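Local coordinates for protein 2-C-methyl-D-erythritol 4-phosphate cytidylyltransferase (PDB 2PX7) that probably catalyses the transfer of the cytidylyl group from CTP to 2-C-methyl-D-erythritol 4-phosphate in the non-mevalonate pathway of isoprenoid biosynthesis, at residues S96-L101 against E180-A185; L106-V111 against A130-G135. All blocks are in the same frame, centred on the assembly; numbering follows the deposited sequence.

Interaction 1: S96-L101 against E180-A185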
loop_
_atom_site.group_PDB
_atom_site.type_symbol
_atom_site.label_atom_id
_atom_site.label_comp_id
_atom_site.label_asym_id
_atom_site.label_seq_id
_atom_site.Cartn_x
_atom_site.Cartn_y
_atom_site.Cartn_z
ATOM N N SER A 96 5.344 -14.423 20.757
ATOM C CA SER A 96 4.113 -15.192 20.570
ATOM C C SER A 96 4.304 -16.287 19.535
ATOM O O SER A 96 3.866 -17.420 19.768
ATOM C CB SER A 96 2.932 -14.300 20.206
ATOM O OG SER A 96 2.675 -13.372 21.245
ATOM N N VAL A 97 4.966 -15.966 18.413
ATOM C CA VAL A 97 5.277 -16.991 17.392
ATOM C C VAL A 97 6.075 -18.167 17.968
ATOM O O VAL A 97 5.763 -19.327 17.687
ATOM C CB VAL A 97 6.057 -16.430 16.163
ATOM C CG1 VAL A 97 6.572 -17.583 15.280
ATOM C CG2 VAL A 97 5.196 -15.467 15.343
ATOM N N ALA A 98 7.119 -17.873 18.744
ATOM C CA ALA A 98 7.933 -18.933 19.380
ATOM C C ALA A 98 7.086 -19.863 20.276
ATOM O O ALA A 98 7.265 -21.085 20.296
ATOM C CB ALA A 98 9.100 -18.305 20.192
ATOM N N ARG A 99 6.154 -19.268 21.008
ATOM C CA ARG A 99 5.246 -20.027 21.867
ATOM C C ARG A 99 4.352 -20.940 21.065
ATOM O O ARG A 99 4.264 -22.138 21.347
ATOM C CB ARG A 99 4.421 -19.084 22.735
ATOM C CG ARG A 99 5.286 -18.358 23.776
ATOM C CD ARG A 99 4.405 -17.497 24.647
ATOM N NE ARG A 99 5.163 -16.629 25.539
ATOM C CZ ARG A 99 4.682 -16.123 26.674
ATOM N NH1 ARG A 99 3.440 -16.419 27.069
ATOM N NH2 ARG A 99 5.445 -15.320 27.421
ATOM N N LEU A 100 3.713 -20.372 20.049
ATOM C CA LEU A 100 2.872 -21.134 19.131
ATOM C C LEU A 100 3.643 -22.247 18.448
ATOM O O LEU A 100 3.134 -23.346 18.280
ATOM C CB LEU A 100 2.242 -20.202 18.082
ATOM C CG LEU A 100 1.263 -19.171 18.647
ATOM C CD1 LEU A 100 0.852 -18.203 17.549
ATOM C CD2 LEU A 100 0.040 -19.857 19.279
ATOM N N LEU A 101 4.871 -21.947 18.055
ATOM C CA LEU A 101 5.718 -22.885 17.309
ATOM C C LEU A 101 6.028 -24.165 18.091
ATOM O O LEU A 101 6.092 -25.255 17.522
ATOM C CB LEU A 101 7.025 -22.182 16.934
ATOM C CG LEU A 101 7.966 -22.734 15.868
ATOM C CD1 LEU A 101 7.220 -23.116 14.566
ATOM C CD2 LEU A 101 9.056 -21.684 15.625
ATOM N N GLU A 180 14.701 -23.895 14.079
ATOM C CA GLU A 180 16.124 -23.521 14.023
ATOM C C GLU A 180 16.332 -22.011 14.033
ATOM O O GLU A 180 17.226 -21.507 14.713
ATOM C CB GLU A 180 16.831 -24.089 12.786
ATOM C CG GLU A 180 16.977 -25.596 12.745
ATOM C CD GLU A 180 17.946 -26.151 13.800
ATOM O OE1 GLU A 180 18.886 -25.437 14.223
ATOM O OE2 GLU A 180 17.770 -27.321 14.185
ATOM N N ALA A 181 15.521 -21.298 13.249
ATOM C CA ALA A 181 15.601 -19.842 13.159
ATOM C C ALA A 181 15.329 -19.164 14.511
ATOM O O ALA A 181 16.063 -18.258 14.927
ATOM C CB ALA A 181 14.637 -19.330 12.096
ATOM N N HIS A 182 14.258 -19.582 15.171
ATOM C CA HIS A 182 13.931 -19.046 16.476
ATOM C C HIS A 182 14.976 -19.419 17.552
ATOM O O HIS A 182 15.275 -18.599 18.407
ATOM C CB HIS A 182 12.500 -19.426 16.891
ATOM C CG HIS A 182 11.454 -18.497 16.349
ATOM N ND1 HIS A 182 10.989 -17.406 17.050
ATOM C CD2 HIS A 182 10.809 -18.480 15.156
ATOM C CE1 HIS A 182 10.085 -16.771 16.325
ATOM N NE2 HIS A 182 9.960 -17.402 15.167
ATOM N N ALA A 183 15.552 -20.620 17.473
ATOM C CA ALA A 183 16.621 -21.041 18.408
ATOM C C ALA A 183 17.886 -20.182 18.283
ATOM O O ALA A 183 18.464 -19.736 19.286
ATOM C CB ALA A 183 16.963 -22.529 18.207
ATOM N N TYR A 184 18.314 -19.951 17.044
ATOM C CA TYR A 184 19.458 -19.088 16.773
ATOM C C TYR A 184 19.178 -17.648 17.190
ATOM O O TYR A 184 20.052 -16.985 17.745
ATOM C CB TYR A 184 19.822 -19.159 15.288
ATOM C CG TYR A 184 21.025 -18.336 14.887
ATOM C CD1 TYR A 184 22.312 -18.677 15.323
ATOM C CD2 TYR A 184 20.883 -17.232 14.054
ATOM C CE1 TYR A 184 23.437 -17.925 14.931
ATOM C CE2 TYR A 184 21.990 -16.476 13.658
ATOM C CZ TYR A 184 23.265 -16.831 14.095
ATOM O OH TYR A 184 24.361 -16.066 13.718
ATOM N N ALA A 185 17.962 -17.167 16.924
ATOM C CA ALA A 185 17.577 -15.814 17.331
ATOM C C ALA A 185 17.608 -15.626 18.855
ATOM O O ALA A 185 18.027 -14.582 19.332
ATOM C CB ALA A 185 16.231 -15.437 16.770
#
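The imidazole of H182 reaches across from helix 175-188 and rests on V97, A98 and L101 of helix 93-103. It gives the largest share of the surface buried here. Each of the three residues meets a different part of the ring. CG1 of V97 lies 3.4 Å from NE2 of H182, with CE1 of the same ring a little farther off. The methyl CB of A98 sits by ND1 of H182 at 3.8 Å. CD2 of L101 packs against CD2 of H182 at 3.7 Å, also close to CG. All three groups approach the ring obliquely.

L101 covers the most after H182. Its CG is anti to the backbone N (chi1 -164°), which sends the leucine branch out toward the ring. V97 is close behind, and its side chain runs at about a right angle to that of H182. The contact across the two segments is van der Waals in kind, yet the imidazole also makes one hydrogen bond, between NE2 of H182 and OD1 of D195. That bond probably limits rotation of the ring and satisfies a buried nitrogen. Cutting H182 back to an alanine would probably leave D195 without this partner and open a gap beside V97, A98 and L101.

The two helix segments stand well apart, with axes 10.9 Å from each other at closest approach and crossing at -131°. Helix 195-201 borders the contact, with D195 touching V97 and L198 touching H182. Helix 93-103 also lies on the main sheet: V97 and L101 touch P31 and L29 of strand 27-31, and L100 touches strands 27-31 and 67-72. Both helices thus pack together on one face of the mostly parallel, Rossmann-like sheet of the IspD cytidylyltransferases.

Interaction 2: L106-V111 against A130-G135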
loop_
_atom_site.group_PDB
_atom_site.type_symbol
_atom_site.label_atom_id
_atom_site.label_comp_id
_atom_site.label_asym_id
_atom_site.label_seq_id
_atom_site.Cartn_x
_atom_site.Cartn_y
_atom_site.Cartn_z
ATOM N N LEU A 106 2.554 -30.228 12.955
ATOM C CA LEU A 106 2.769 -30.582 11.552
ATOM C C LEU A 106 4.086 -29.982 11.005
ATOM O O LEU A 106 4.538 -28.947 11.494
ATOM C CB LEU A 106 1.536 -30.169 10.734
ATOM C CG LEU A 106 0.252 -30.853 11.250
ATOM C CD1 LEU A 106 -0.985 -30.047 10.938
ATOM C CD2 LEU A 106 0.116 -32.290 10.712
ATOM N N PRO A 107 4.723 -30.655 10.025
ATOM C CA PRO A 107 6.046 -30.247 9.528
ATOM C C PRO A 107 6.081 -29.009 8.630
ATOM O O PRO A 107 7.163 -28.613 8.160
ATOM C CB PRO A 107 6.517 -31.474 8.744
ATOM C CG PRO A 107 5.263 -32.106 8.255
ATOM C CD PRO A 107 4.251 -31.891 9.362
ATOM N N LEU A 108 4.908 -28.413 8.401
ATOM C CA LEU A 108 4.799 -27.181 7.627
ATOM C C LEU A 108 3.980 -26.161 8.408
ATOM O O LEU A 108 2.971 -26.514 9.015
ATOM C CB LEU A 108 4.163 -27.476 6.263
ATOM C CG LEU A 108 4.566 -26.509 5.155
ATOM C CD1 LEU A 108 5.889 -26.885 4.546
ATOM C CD2 LEU A 108 3.494 -26.483 4.086
ATOM N N VAL A 109 4.428 -24.904 8.426
ATOM C CA VAL A 109 3.707 -23.855 9.154
ATOM C C VAL A 109 3.384 -22.659 8.283
ATOM O O VAL A 109 4.171 -22.285 7.437
ATOM C CB VAL A 109 4.457 -23.314 10.422
ATOM C CG1 VAL A 109 4.294 -24.235 11.561
ATOM C CG2 VAL A 109 5.963 -23.014 10.140
ATOM N N LEU A 110 2.230 -22.049 8.540
ATOM C CA LEU A 110 1.917 -20.721 8.021
ATOM C C LEU A 110 1.774 -19.782 9.203
ATOM O O LEU A 110 1.110 -20.109 10.191
ATOM C CB LEU A 110 0.636 -20.737 7.191
ATOM C CG LEU A 110 0.659 -21.529 5.871
ATOM C CD1 LEU A 110 -0.753 -21.687 5.326
ATOM C CD2 LEU A 110 1.570 -20.871 4.800
ATOM N N VAL A 111 2.441 -18.638 9.128
ATOM C CA VAL A 111 2.362 -17.653 10.192
ATOM C C VAL A 111 1.671 -16.402 9.636
ATOM O O VAL A 111 2.103 -15.850 8.618
ATOM C CB VAL A 111 3.761 -17.264 10.718
ATOM C CG1 VAL A 111 3.631 -16.451 12.017
ATOM C CG2 VAL A 111 4.629 -18.517 10.921
ATOM N N ALA A 130 4.542 -22.887 -2.420
ATOM C CA ALA A 130 5.959 -22.516 -2.487
ATOM C C ALA A 130 6.727 -22.938 -1.229
ATOM O O ALA A 130 7.894 -23.330 -1.303
ATOM C CB ALA A 130 6.118 -21.018 -2.752
ATOM N N ALA A 131 6.073 -22.887 -0.073
ATOM C CA ALA A 131 6.723 -23.306 1.184
ATOM C C ALA A 131 7.015 -24.819 1.181
ATOM O O ALA A 131 8.067 -25.245 1.659
ATOM C CB ALA A 131 5.882 -22.920 2.396
ATOM N N GLN A 132 6.094 -25.609 0.616
ATOM C CA GLN A 132 6.259 -27.075 0.487
ATOM C C GLN A 132 7.508 -27.466 -0.289
ATOM O O GLN A 132 8.141 -28.479 0.011
ATOM C CB GLN A 132 5.028 -27.715 -0.179
ATOM C CG GLN A 132 3.787 -27.726 0.704
ATOM C CD GLN A 132 2.484 -28.034 -0.047
ATOM O OE1 GLN A 132 2.381 -27.848 -1.266
ATOM N NE2 GLN A 132 1.474 -28.477 0.696
ATOM N N ARG A 133 7.856 -26.656 -1.284
ATOM C CA ARG A 133 8.985 -26.944 -2.154
ATOM C C ARG A 133 10.259 -26.322 -1.615
ATOM O O ARG A 133 11.319 -26.951 -1.617
ATOM C CB ARG A 133 8.721 -26.390 -3.568
ATOM C CG ARG A 133 7.666 -27.162 -4.390
ATOM C CD ARG A 133 7.276 -26.429 -5.713
ATOM N NE ARG A 133 8.132 -25.281 -6.011
ATOM C CZ ARG A 133 7.705 -24.025 -6.140
ATOM N NH1 ARG A 133 6.414 -23.725 -6.033
ATOM N NH2 ARG A 133 8.579 -23.056 -6.388
ATOM N N SER A 134 10.149 -25.082 -1.155
ATOM C CA SER A 134 11.322 -24.262 -0.884
ATOM C C SER A 134 11.685 -24.202 0.599
ATOM O O SER A 134 12.811 -23.844 0.942
ATOM C CB SER A 134 11.114 -22.844 -1.413
ATOM O OG SER A 134 10.256 -22.124 -0.531
ATOM N N GLY A 135 10.733 -24.524 1.465
ATOM C CA GLY A 135 10.966 -24.459 2.895
ATOM C C GLY A 135 10.813 -23.098 3.526
ATOM O O GLY A 135 10.786 -22.994 4.734
#
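L108 of strand 108-111 sets its isobutyl group against the last turn of helix 121-134, and the contact is almost wholly nonpolar. CD2 of L108 meets CG of Q132 at 3.6 Å. The other methyl, CD1, comes to the helix backbone instead, 4.0 Å from the carbonyl O of A131 and about as far from CA of Q132. One branch thus faces the helix backbone and the other the CG of Q132. With chi1 at -153° the CG of L108 lies opposite the backbone N, and both methyls extend to the helix. The leucine and glutamine side chains cross at about a right angle. Q132 uses its aliphatic part here: the chain is extended beyond CG, and the exposed residue lies at the margin of the patch. A131 turns its CB toward the strand and gives up the larger area of the two helix residues, though CB of A131 is 4.5 Å from CD1 of L108.

On the helix side, the hydrogen bonds belong to the helix end. N of S134 bonds to O of A130 at 2.9 Å, and N of G135 to O of A131 at 2.8 Å. G135 leaves the helix with positive phi (83°), a backbone turn in which a side chain would collide with the carbonyl O of S134, so glycine suits it.

L128 of helix 121-134 also touches L108, while V124 and V127 touch L110, so that this helix covers the face of the strand that carries both leucines. Strand 108-111 hydrogen-bonds to strand 27-31, parallel to it, and to the antiparallel strand 165-174. V109 points away from helix 121-134 and touches L178 of helix 175-188. The strand is therefore sandwiched between helices, as in a three-layer alpha/beta/alpha fold.

Overall arrangement
From the N terminus, strand 27-31 and two further sheet strands (67-72 and 85-88) precede helix 93-103, which opens interaction 1. The chain goes on to strand 108-111 and helix 121-134, and interaction 2 closes a short loop between them. Only later does helix 175-188 return to helix 93-103 and close the long loop of interaction 1. The loop of interaction 2 therefore lies wholly within that of interaction 1. The centres are about 15 Å apart, but the contacts touch: CG2 of V97 lies 3.8 Å from CG1 of V111. Interaction 1 joins two helices beside the central mixed sheet, while interaction 2 packs a third helix against a strand of that sheet.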